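Local coordinates for dicer Related Helicase (Caenorhabditis elegans, PDB 6M6Q), which probably hydrolyses ATP and binds single- and double-stranded RNA as a RIG-I-like helicase linked to RNA interference, this chain being its N-terminal domain, at residues E9-S14 with E147-S152; L18-P23 with F129-L134; F25-R30 with K170-E175. All blocks are in the same frame, centred on the assembly; numbering follows the deposited sequence.

In the fold
All three contacts bring the N-terminal arm of this all-helical domain onto parts of the chain more than a hundred residues later. Along the arm the order is 9-14, 18-23 and 25-30, whereas their partners follow as 147-152, 129-134 and 170-175, so contact 3 crosses both others along the chain and contact 2 falls wholly within the span of contact 1. The centres of contacts 2 and 3 are about 11 Å apart, those of 1 and 2 about 14 Å and those of 1 and 3 about 19 Å. Each touches the others, with Phe25, Phe29 and Ser152 among the meeting points. The domain's beginning thereby packs against helices 131-144 and 146-152 and the linker between helices 162-171 and 174-179.

Contact 1. Residues E9-S14 with E147-S152; sequences EDYDKS and ELYGYS
Tyr149 reaches from helix 146-152 to the N-terminal loop, where Tyr11 and Lys13 meet its ring and its hydroxyl. The aromatic part is light: Tyr11 CD2 comes to 4.4 Å from Tyr149 CE1, and the rings approach each other at a slant. With CG anti to the backbone N (chi1 168°), the Tyr149 side chain projects off the helix far enough to reach Lys13.

The aliphatic part is the crossing of Lys13 over the phenol tip, at about a right angle. Its CG lies 3.7 Å from Tyr149 OH, and CE follows at 3.9 Å from the same oxygen, so methylenes rather than the ammonium cover that end.

The hydrogen bonds of Lys13 and Ser152 turn back to their own sides of the contact. The Lys13 chain bends at its last two torsions and returns NZ to its own loop, 2.9 Å from Tyr11 O and 36° out of the carbonyl plane. NZ also bonds to Leu8 O, so two carbonyls hold the ammonium and fix the bend. On the helix, the buried Ser152 OG donates to Tyr149 O at 2.7 Å, tying its hydroxyl back to the last turn.

Phe142 meets both tyrosines edge-to-face, and His153 meets Tyr149 in the same way. The arrangement is a small aromatic cluster, by which an irregular N-terminal arm lies across the outside of a helical domain.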
loop_
_atom_site.group_PDB
_atom_site.type_symbol
_atom_site.label_atom_id
_atom_site.label_comp_id
_atom_site.label_asym_id
_atom_site.label_seq_id
_atom_site.Cartn_x
_atom_site.Cartn_y
_atom_site.Cartn_z
ATOM N N GLU B 9 19.806 -13.503 -22.282
ATOM C CA GLU B 9 20.919 -12.570 -22.621
ATOM C C GLU B 9 21.236 -12.662 -24.123
ATOM O O GLU B 9 21.757 -11.659 -24.662
ATOM C CB GLU B 9 22.148 -12.837 -21.750
ATOM C CG GLU B 9 22.636 -14.270 -21.777
ATOM C CD GLU B 9 23.464 -14.656 -20.562
ATOM O OE1 GLU B 9 24.526 -14.022 -20.338
ATOM O OE2 GLU B 9 23.032 -15.566 -19.821
ATOM N N ASP B 10 20.864 -13.777 -24.783
ATOM C CA ASP B 10 21.095 -14.028 -26.241
ATOM C C ASP B 10 20.053 -13.269 -27.089
ATOM O O ASP B 10 20.438 -12.734 -28.141
ATOM C CB ASP B 10 21.053 -15.528 -26.574
ATOM C CG ASP B 10 22.102 -16.367 -25.857
ATOM O OD1 ASP B 10 21.869 -17.592 -25.701
ATOM O OD2 ASP B 10 23.153 -15.801 -25.480
ATOM N N TYR B 11 18.784 -13.257 -26.658
ATOM C CA TYR B 11 17.608 -12.733 -27.416
ATOM C C TYR B 11 17.840 -11.267 -27.821
ATOM O O TYR B 11 18.574 -10.570 -27.119
ATOM C CB TYR B 11 16.338 -12.874 -26.568
ATOM C CG TYR B 11 15.035 -12.758 -27.321
ATOM C CD1 TYR B 11 14.464 -13.865 -27.938
ATOM C CD2 TYR B 11 14.332 -11.561 -27.364
ATOM C CE1 TYR B 11 13.248 -13.778 -28.602
ATOM C CE2 TYR B 11 13.124 -11.453 -28.036
ATOM C CZ TYR B 11 12.573 -12.568 -28.645
ATOM O OH TYR B 11 11.380 -12.468 -29.305
ATOM N N ASP B 12 17.131 -10.801 -28.856
ATOM C CA ASP B 12 17.339 -9.494 -29.545
ATOM C C ASP B 12 17.204 -8.308 -28.571
ATOM O O ASP B 12 18.219 -7.620 -28.368
ATOM C CB ASP B 12 16.363 -9.336 -30.710
ATOM C CG ASP B 12 16.899 -8.465 -31.831
ATOM O OD1 ASP B 12 17.875 -7.693 -31.576
ATOM O OD2 ASP B 12 16.336 -8.547 -32.945
ATOM N N LYS B 13 15.972 -7.970 -28.161
ATOM C CA LYS B 13 15.638 -6.857 -27.214
ATOM C C LYS B 13 15.826 -5.479 -27.873
ATOM O O LYS B 13 15.770 -4.469 -27.137
ATOM C CB LYS B 13 16.492 -6.919 -25.939
ATOM C CG LYS B 13 16.179 -8.060 -24.980
ATOM C CD LYS B 13 17.003 -7.999 -23.711
ATOM C CE LYS B 13 17.615 -9.333 -23.347
ATOM N NZ LYS B 13 18.644 -9.751 -24.321
ATOM N N SER B 14 15.982 -5.415 -29.196
ATOM C CA SER B 14 16.132 -4.138 -29.954
ATOM C C SER B 14 14.749 -3.569 -30.293
ATOM O O SER B 14 14.650 -2.343 -30.501
ATOM C CB SER B 14 16.961 -4.329 -31.190
ATOM O OG SER B 14 16.361 -5.280 -32.056
ATOM N N GLU B 147 5.925 -14.109 -26.483
ATOM C CA GLU B 147 4.969 -13.045 -26.910
ATOM C C GLU B 147 4.565 -12.219 -25.688
ATOM O O GLU B 147 4.543 -10.995 -25.792
ATOM C CB GLU B 147 3.724 -13.648 -27.569
ATOM C CG GLU B 147 2.900 -12.643 -28.368
ATOM C CD GLU B 147 1.975 -11.739 -27.569
ATOM O OE1 GLU B 147 1.572 -10.697 -28.108
ATOM O OE2 GLU B 147 1.628 -12.088 -26.440
ATOM N N LEU B 148 4.240 -12.888 -24.581
ATOM C CA LEU B 148 3.824 -12.246 -23.316
ATOM C C LEU B 148 5.012 -11.459 -22.754
ATOM O O LEU B 148 4.809 -10.282 -22.401
ATOM C CB LEU B 148 3.314 -13.322 -22.347
ATOM C CG LEU B 148 2.600 -12.838 -21.078
ATOM C CD1 LEU B 148 1.452 -11.878 -21.390
ATOM C CD2 LEU B 148 2.087 -14.028 -20.281
ATOM N N TYR B 149 6.221 -12.035 -22.794
ATOM C CA TYR B 149 7.488 -11.326 -22.447
ATOM C C TYR B 149 7.543 -10.031 -23.236
ATOM O O TYR B 149 7.626 -8.966 -22.622
ATOM C CB TYR B 149 8.720 -12.195 -22.709
ATOM C CG TYR B 149 10.045 -11.472 -22.657
ATOM C CD1 TYR B 149 10.698 -11.103 -23.827
ATOM C CD2 TYR B 149 10.685 -11.209 -21.454
ATOM C CE1 TYR B 149 11.925 -10.456 -23.806
ATOM C CE2 TYR B 149 11.916 -10.565 -21.414
ATOM C CZ TYR B 149 12.543 -10.202 -22.598
ATOM O OH TYR B 149 13.756 -9.584 -22.579
ATOM N N GLY B 150 7.380 -10.132 -24.555
ATOM C CA GLY B 150 7.399 -8.982 -25.471
ATOM C C GLY B 150 6.369 -7.938 -25.089
ATOM O O GLY B 150 6.720 -6.738 -25.032
ATOM N N TYR B 151 5.147 -8.387 -24.822
ATOM C CA TYR B 151 3.968 -7.537 -24.537
ATOM C C TYR B 151 4.230 -6.720 -23.259
ATOM O O TYR B 151 3.822 -5.517 -23.203
ATOM C CB TYR B 151 2.715 -8.413 -24.449
ATOM C CG TYR B 151 1.418 -7.645 -24.454
ATOM C CD1 TYR B 151 0.796 -7.286 -25.637
ATOM C CD2 TYR B 151 0.816 -7.263 -23.266
ATOM C CE1 TYR B 151 -0.384 -6.550 -25.643
ATOM C CE2 TYR B 151 -0.370 -6.541 -23.253
ATOM C CZ TYR B 151 -0.977 -6.187 -24.446
ATOM O OH TYR B 151 -2.131 -5.456 -24.443
ATOM N N SER B 152 4.936 -7.325 -22.293
ATOM C CA SER B 152 5.291 -6.714 -20.983
ATOM C C SER B 152 6.396 -5.658 -21.167
ATOM O O SER B 152 6.585 -4.828 -20.237
ATOM C CB SER B 152 5.690 -7.777 -19.975
ATOM O OG SER B 152 7.043 -8.173 -20.144
#

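Contact 2. Residues L18-P23 with F129-L134; sequences LPFESP and FDEKGL
Phe20 and Leu134 mark the closest approach of the backbones, with CA atoms 8.7 Å apart. Residues 18-23 have no regular helix or strand but include a type I beta turn from Pro19 to Ser22, closed by Ser22 N to Pro19 O. Opposite, Asp130 is the N-cap of helix 131-144, its OD1 taking a weak bond from Gly133 N, while Lys132 NZ forms a weak salt bridge with the same carboxylate.

Phe20, on the turn, sends its ring edge-on into the first turn of that helix. CE2 lies 3.5 Å from Leu134 C, which sits in the ring plane, and CZ is 3.6 Å from Leu134 CB and 3.8 Å from Glu131 O. Its CG stands anti to the backbone N (chi1 -172°), which carries the ring out from the turn toward Leu134. Arg135 adds a cation-pi interaction with the ring. The space beside Leu134 would probably open up, and Arg135 lose its aromatic partner, if Phe20 were cut back to an alanine.

Around this, Phe20 also meets Phe25, and Leu134 packs on Pro26 and Phe29, so helix 25-29 lies beside the start of helix 131-144, with Phe182 from a loop covering Glu131 and Leu134.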
loop_
_atom_site.group_PDB
_atom_site.type_symbol
_atom_site.label_atom_id
_atom_site.label_comp_id
_atom_site.label_asym_id
_atom_site.label_seq_id
_atom_site.Cartn_x
_atom_site.Cartn_y
_atom_site.Cartn_z
ATOM N N LEU B 18 10.041 -0.623 -24.016
ATOM C CA LEU B 18 10.065 -0.627 -22.527
ATOM C C LEU B 18 10.930 -1.789 -22.044
ATOM O O LEU B 18 10.420 -2.804 -21.582
ATOM C CB LEU B 18 8.633 -0.732 -21.985
ATOM C CG LEU B 18 8.472 -0.422 -20.495
ATOM C CD1 LEU B 18 8.196 1.059 -20.262
ATOM C CD2 LEU B 18 7.358 -1.266 -19.892
ATOM N N PRO B 19 12.267 -1.642 -22.073
ATOM C CA PRO B 19 13.155 -2.653 -21.510
ATOM C C PRO B 19 13.100 -2.672 -19.971
ATOM O O PRO B 19 12.522 -1.750 -19.379
ATOM C CB PRO B 19 14.544 -2.222 -22.014
ATOM C CG PRO B 19 14.434 -0.701 -22.165
ATOM C CD PRO B 19 12.986 -0.445 -22.544
ATOM N N PHE B 20 13.707 -3.699 -19.363
ATOM C CA PHE B 20 13.787 -3.899 -17.898
ATOM C C PHE B 20 14.255 -2.599 -17.224
ATOM O O PHE B 20 13.703 -2.229 -16.155
ATOM C CB PHE B 20 14.715 -5.067 -17.565
ATOM C CG PHE B 20 14.708 -5.463 -16.110
ATOM C CD1 PHE B 20 15.448 -4.754 -15.173
ATOM C CD2 PHE B 20 13.963 -6.549 -15.674
ATOM C CE1 PHE B 20 15.441 -5.120 -13.837
ATOM C CE2 PHE B 20 13.955 -6.908 -14.337
ATOM C CZ PHE B 20 14.689 -6.193 -13.421
ATOM N N GLU B 21 15.241 -1.925 -17.831
ATOM C CA GLU B 21 15.999 -0.794 -17.221
ATOM C C GLU B 21 15.164 0.495 -17.285
ATOM O O GLU B 21 15.584 1.487 -16.664
ATOM C CB GLU B 21 17.348 -0.616 -17.923
ATOM C CG GLU B 21 18.259 -1.847 -17.847
ATOM C CD GLU B 21 18.016 -2.913 -18.905
ATOM O OE1 GLU B 21 18.587 -4.009 -18.775
ATOM O OE2 GLU B 21 17.252 -2.652 -19.853
ATOM N N SER B 22 14.002 0.475 -17.951
ATOM C CA SER B 22 13.084 1.642 -18.021
ATOM C C SER B 22 12.474 1.894 -16.641
ATOM O O SER B 22 12.006 0.965 -15.992
ATOM C CB SER B 22 12.019 1.460 -19.071
ATOM O OG SER B 22 11.062 2.521 -18.991
ATOM N N PRO B 23 12.448 3.153 -16.153
ATOM C CA PRO B 23 11.839 3.462 -14.866
ATOM C C PRO B 23 10.393 2.952 -14.748
ATOM O O PRO B 23 9.969 2.654 -13.642
ATOM C CB PRO B 23 11.826 5.003 -14.790
ATOM C CG PRO B 23 12.843 5.456 -15.825
ATOM C CD PRO B 23 12.941 4.342 -16.845
ATOM N N PHE B 129 9.128 -6.410 -6.084
ATOM C CA PHE B 129 9.445 -5.014 -5.677
ATOM C C PHE B 129 10.936 -4.909 -5.366
ATOM O O PHE B 129 11.357 -3.918 -4.746
ATOM C CB PHE B 129 8.546 -4.585 -4.519
ATOM C CG PHE B 129 7.110 -4.303 -4.904
ATOM C CD1 PHE B 129 6.173 -5.331 -5.022
ATOM C CD2 PHE B 129 6.682 -3.000 -5.130
ATOM C CE1 PHE B 129 4.858 -5.054 -5.382
ATOM C CE2 PHE B 129 5.354 -2.731 -5.454
ATOM C CZ PHE B 129 4.445 -3.752 -5.565
ATOM N N ASP B 130 11.694 -5.901 -5.832
ATOM C CA ASP B 130 13.152 -6.068 -5.636
ATOM C C ASP B 130 13.773 -6.295 -7.012
ATOM O O ASP B 130 13.181 -7.096 -7.798
ATOM C CB ASP B 130 13.438 -7.267 -4.736
ATOM C CG ASP B 130 14.890 -7.440 -4.346
ATOM O OD1 ASP B 130 15.590 -8.204 -5.036
ATOM O OD2 ASP B 130 15.294 -6.862 -3.313
ATOM N N GLU B 131 14.877 -5.604 -7.321
ATOM C CA GLU B 131 15.535 -5.668 -8.652
ATOM C C GLU B 131 15.904 -7.131 -8.951
ATOM O O GLU B 131 15.530 -7.622 -10.020
ATOM C CB GLU B 131 16.768 -4.759 -8.709
ATOM C CG GLU B 131 17.729 -5.113 -9.849
ATOM C CD GLU B 131 18.518 -3.962 -10.450
ATOM O OE1 GLU B 131 18.574 -2.878 -9.813
ATOM O OE2 GLU B 131 19.089 -4.161 -11.557
ATOM N N LYS B 132 16.602 -7.789 -8.028
ATOM C CA LYS B 132 17.131 -9.168 -8.218
ATOM C C LYS B 132 15.958 -10.105 -8.491
ATOM O O LYS B 132 16.104 -11.001 -9.340
ATOM C CB LYS B 132 17.930 -9.624 -6.988
ATOM C CG LYS B 132 19.004 -8.647 -6.500
ATOM C CD LYS B 132 19.699 -9.054 -5.200
ATOM C CE LYS B 132 18.811 -8.955 -3.969
ATOM N NZ LYS B 132 18.611 -7.552 -3.525
ATOM N N GLY B 133 14.850 -9.895 -7.784
ATOM C CA GLY B 133 13.615 -10.692 -7.889
ATOM C C GLY B 133 12.853 -10.439 -9.176
ATOM O O GLY B 133 12.278 -11.382 -9.696
ATOM N N LEU B 134 12.850 -9.207 -9.671
ATOM C CA LEU B 134 12.220 -8.867 -10.972
ATOM C C LEU B 134 13.017 -9.493 -12.112
ATOM O O LEU B 134 12.402 -9.938 -13.078
ATOM C CB LEU B 134 12.148 -7.356 -11.122
ATOM C CG LEU B 134 10.769 -6.769 -10.882
ATOM C CD1 LEU B 134 10.873 -5.292 -10.585
ATOM C CD2 LEU B 134 9.864 -7.024 -12.076
#

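Contact 3. Residues F25-R30 with K170-E175; sequences FPAYFR and KFYDEE
Ala27 meets the ring of Tyr172 and Tyr28 its hydroxyl, which brings helix 25-29 against the link between helices 162-171 and 174-179. The helix starts with Phe25, whose side chain leaves in the other direction: Phe29 CB lies 3.6 Å above one face of its ring, and His153 stacks on it too. Ala27 then offers its methyl to Tyr172, with CB 3.7 Å from CE2 and 4.0 Å from OH. With chi1 at -54°, Tyr172 places CG anti to its carbonyl carbon and aims the phenol at this one turn. At Tyr28 that hydroxyl comes 3.9 Å from CB, while the phenol of Tyr28 itself runs elsewhere, its OH bonding to Leu270 O and its ring meeting Trp154 edge-to-face. The segment closes with Arg30, whose NE makes a salt bridge to Asp188 and whose NH1 bonds to Leu128 O.

Leu187 of helix 186-193 packs against both Ala27 and Tyr172, Tyr24 meets the Tyr172 ring edge-to-face, and Asp173 caps helix 174-179. Chemically, then, the two segments are joined by van der Waals packing of a methyl and a methylene against a phenol. The Tyr172 hydroxyl has its hydrogen bond with a residue just outside the two segments, and the buried polar ends of Tyr28 and Arg30 likewise find their partners elsewhere in the chain.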
loop_
_atom_site.group_PDB
_atom_site.type_symbol
_atom_site.label_atom_id
_atom_site.label_comp_id
_atom_site.label_asym_id
_atom_site.label_seq_id
_atom_site.Cartn_x
_atom_site.Cartn_y
_atom_site.Cartn_z
ATOM N N PHE B 25 8.949 0.316 -16.216
ATOM C CA PHE B 25 8.777 -1.147 -16.439
ATOM C C PHE B 25 8.283 -1.878 -15.181
ATOM O O PHE B 25 7.335 -2.632 -15.292
ATOM C CB PHE B 25 10.032 -1.826 -16.983
ATOM C CG PHE B 25 9.937 -3.336 -17.000
ATOM C CD1 PHE B 25 9.125 -3.999 -17.909
ATOM C CD2 PHE B 25 10.627 -4.098 -16.075
ATOM C CE1 PHE B 25 9.033 -5.386 -17.908
ATOM C CE2 PHE B 25 10.551 -5.484 -16.089
ATOM C CZ PHE B 25 9.746 -6.123 -17.000
ATOM N N PRO B 26 8.932 -1.809 -13.984
ATOM C CA PRO B 26 8.513 -2.640 -12.848
ATOM C C PRO B 26 6.990 -2.650 -12.609
ATOM O O PRO B 26 6.442 -3.709 -12.483
ATOM C CB PRO B 26 9.239 -1.990 -11.657
ATOM C CG PRO B 26 10.507 -1.462 -12.272
ATOM C CD PRO B 26 10.077 -0.956 -13.639
ATOM N N ALA B 27 6.363 -1.471 -12.593
ATOM C CA ALA B 27 4.921 -1.265 -12.313
ATOM C C ALA B 27 4.084 -1.861 -13.440
ATOM O O ALA B 27 3.020 -2.437 -13.155
ATOM C CB ALA B 27 4.617 0.205 -12.144
ATOM N N TYR B 28 4.506 -1.667 -14.676
ATOM C CA TYR B 28 3.792 -2.176 -15.853
ATOM C C TYR B 28 3.826 -3.708 -15.811
ATOM O O TYR B 28 2.754 -4.328 -15.920
ATOM C CB TYR B 28 4.354 -1.584 -17.145
ATOM C CG TYR B 28 3.513 -1.932 -18.349
ATOM C CD1 TYR B 28 3.860 -2.979 -19.193
ATOM C CD2 TYR B 28 2.303 -1.300 -18.570
ATOM C CE1 TYR B 28 3.046 -3.356 -20.241
ATOM C CE2 TYR B 28 1.488 -1.655 -19.629
ATOM C CZ TYR B 28 1.858 -2.691 -20.463
ATOM O OH TYR B 28 1.061 -3.024 -21.523
ATOM N N PHE B 29 4.992 -4.296 -15.551
ATOM C CA PHE B 29 5.166 -5.770 -15.441
ATOM C C PHE B 29 4.233 -6.327 -14.353
ATOM O O PHE B 29 3.700 -7.421 -14.549
ATOM C CB PHE B 29 6.616 -6.137 -15.143
ATOM C CG PHE B 29 6.858 -7.619 -15.029
ATOM C CD1 PHE B 29 7.096 -8.388 -16.151
ATOM C CD2 PHE B 29 6.808 -8.255 -13.795
ATOM C CE1 PHE B 29 7.295 -9.757 -16.046
ATOM C CE2 PHE B 29 7.010 -9.624 -13.694
ATOM C CZ PHE B 29 7.268 -10.370 -14.819
ATOM N N ARG B 30 4.041 -5.583 -13.254
ATOM C CA ARG B 30 3.245 -6.009 -12.062
ATOM C C ARG B 30 1.740 -5.978 -12.353
ATOM O O ARG B 30 1.006 -6.487 -11.523
ATOM C CB ARG B 30 3.585 -5.149 -10.838
ATOM C CG ARG B 30 4.942 -5.483 -10.238
ATOM C CD ARG B 30 5.155 -4.893 -8.878
ATOM N NE ARG B 30 5.163 -3.436 -8.866
ATOM C CZ ARG B 30 6.268 -2.671 -8.847
ATOM N NH1 ARG B 30 7.474 -3.220 -8.894
ATOM N NH2 ARG B 30 6.154 -1.354 -8.776
ATOM N N LYS B 170 0.319 10.222 -16.597
ATOM C CA LYS B 170 -0.858 10.274 -15.684
ATOM C C LYS B 170 -0.796 9.146 -14.643
ATOM O O LYS B 170 -1.419 9.316 -13.595
ATOM C CB LYS B 170 -2.167 10.230 -16.470
ATOM C CG LYS B 170 -2.284 11.259 -17.587
ATOM C CD LYS B 170 -3.305 12.327 -17.330
ATOM C CE LYS B 170 -2.835 13.708 -17.728
ATOM N NZ LYS B 170 -3.447 14.748 -16.869
ATOM N N PHE B 171 -0.087 8.048 -14.913
ATOM C CA PHE B 171 -0.128 6.822 -14.069
ATOM C C PHE B 171 1.133 6.695 -13.199
ATOM O O PHE B 171 1.177 5.790 -12.360
ATOM C CB PHE B 171 -0.305 5.574 -14.933
ATOM C CG PHE B 171 -1.696 5.352 -15.459
ATOM C CD1 PHE B 171 -2.779 5.269 -14.604
ATOM C CD2 PHE B 171 -1.904 5.119 -16.805
ATOM C CE1 PHE B 171 -4.049 5.007 -15.093
ATOM C CE2 PHE B 171 -3.174 4.855 -17.291
ATOM C CZ PHE B 171 -4.243 4.800 -16.434
ATOM N N TYR B 172 2.123 7.566 -13.378
ATOM C CA TYR B 172 3.311 7.630 -12.487
ATOM C C TYR B 172 3.489 9.053 -11.959
ATOM O O TYR B 172 3.200 10.029 -12.678
ATOM C CB TYR B 172 4.559 7.124 -13.203
ATOM C CG TYR B 172 4.455 5.738 -13.806
ATOM C CD1 TYR B 172 3.728 5.521 -14.966
ATOM C CD2 TYR B 172 5.213 4.682 -13.318
ATOM C CE1 TYR B 172 3.674 4.274 -15.571
ATOM C CE2 TYR B 172 5.195 3.431 -13.927
ATOM C CZ TYR B 172 4.430 3.231 -15.071
ATOM O OH TYR B 172 4.386 2.015 -15.700
ATOM N N ASP B 173 3.887 9.153 -10.696
ATOM C CA ASP B 173 4.450 10.384 -10.090
ATOM C C ASP B 173 5.929 10.457 -10.459
ATOM O O ASP B 173 6.654 9.462 -10.190
ATOM C CB ASP B 173 4.247 10.400 -8.576
ATOM C CG ASP B 173 4.859 11.614 -7.913
ATOM O OD1 ASP B 173 5.945 11.472 -7.327
ATOM O OD2 ASP B 173 4.259 12.692 -8.016
ATOM N N GLU B 174 6.340 11.561 -11.094
ATOM C CA GLU B 174 7.725 11.800 -11.607
ATOM C C GLU B 174 8.763 11.507 -10.498
ATOM O O GLU B 174 9.749 10.775 -10.797
ATOM C CB GLU B 174 7.829 13.227 -12.178
ATOM C CG GLU B 174 9.257 13.719 -12.467
ATOM C CD GLU B 174 10.021 13.025 -13.591
ATOM O OE1 GLU B 174 9.400 12.274 -14.379
ATOM O OE2 GLU B 174 11.238 13.248 -13.680
ATOM N N GLU B 175 8.554 12.016 -9.271
ATOM C CA GLU B 175 9.550 11.928 -8.163
ATOM C C GLU B 175 9.653 10.471 -7.676
ATOM O O GLU B 175 10.789 9.997 -7.436
ATOM C CB GLU B 175 9.171 12.902 -7.035
ATOM C CG GLU B 175 10.126 12.895 -5.837
ATOM C CD GLU B 175 11.597 13.236 -6.105
ATOM O OE1 GLU B 175 11.901 13.822 -7.176
ATOM O OE2 GLU B 175 12.442 12.918 -5.230
#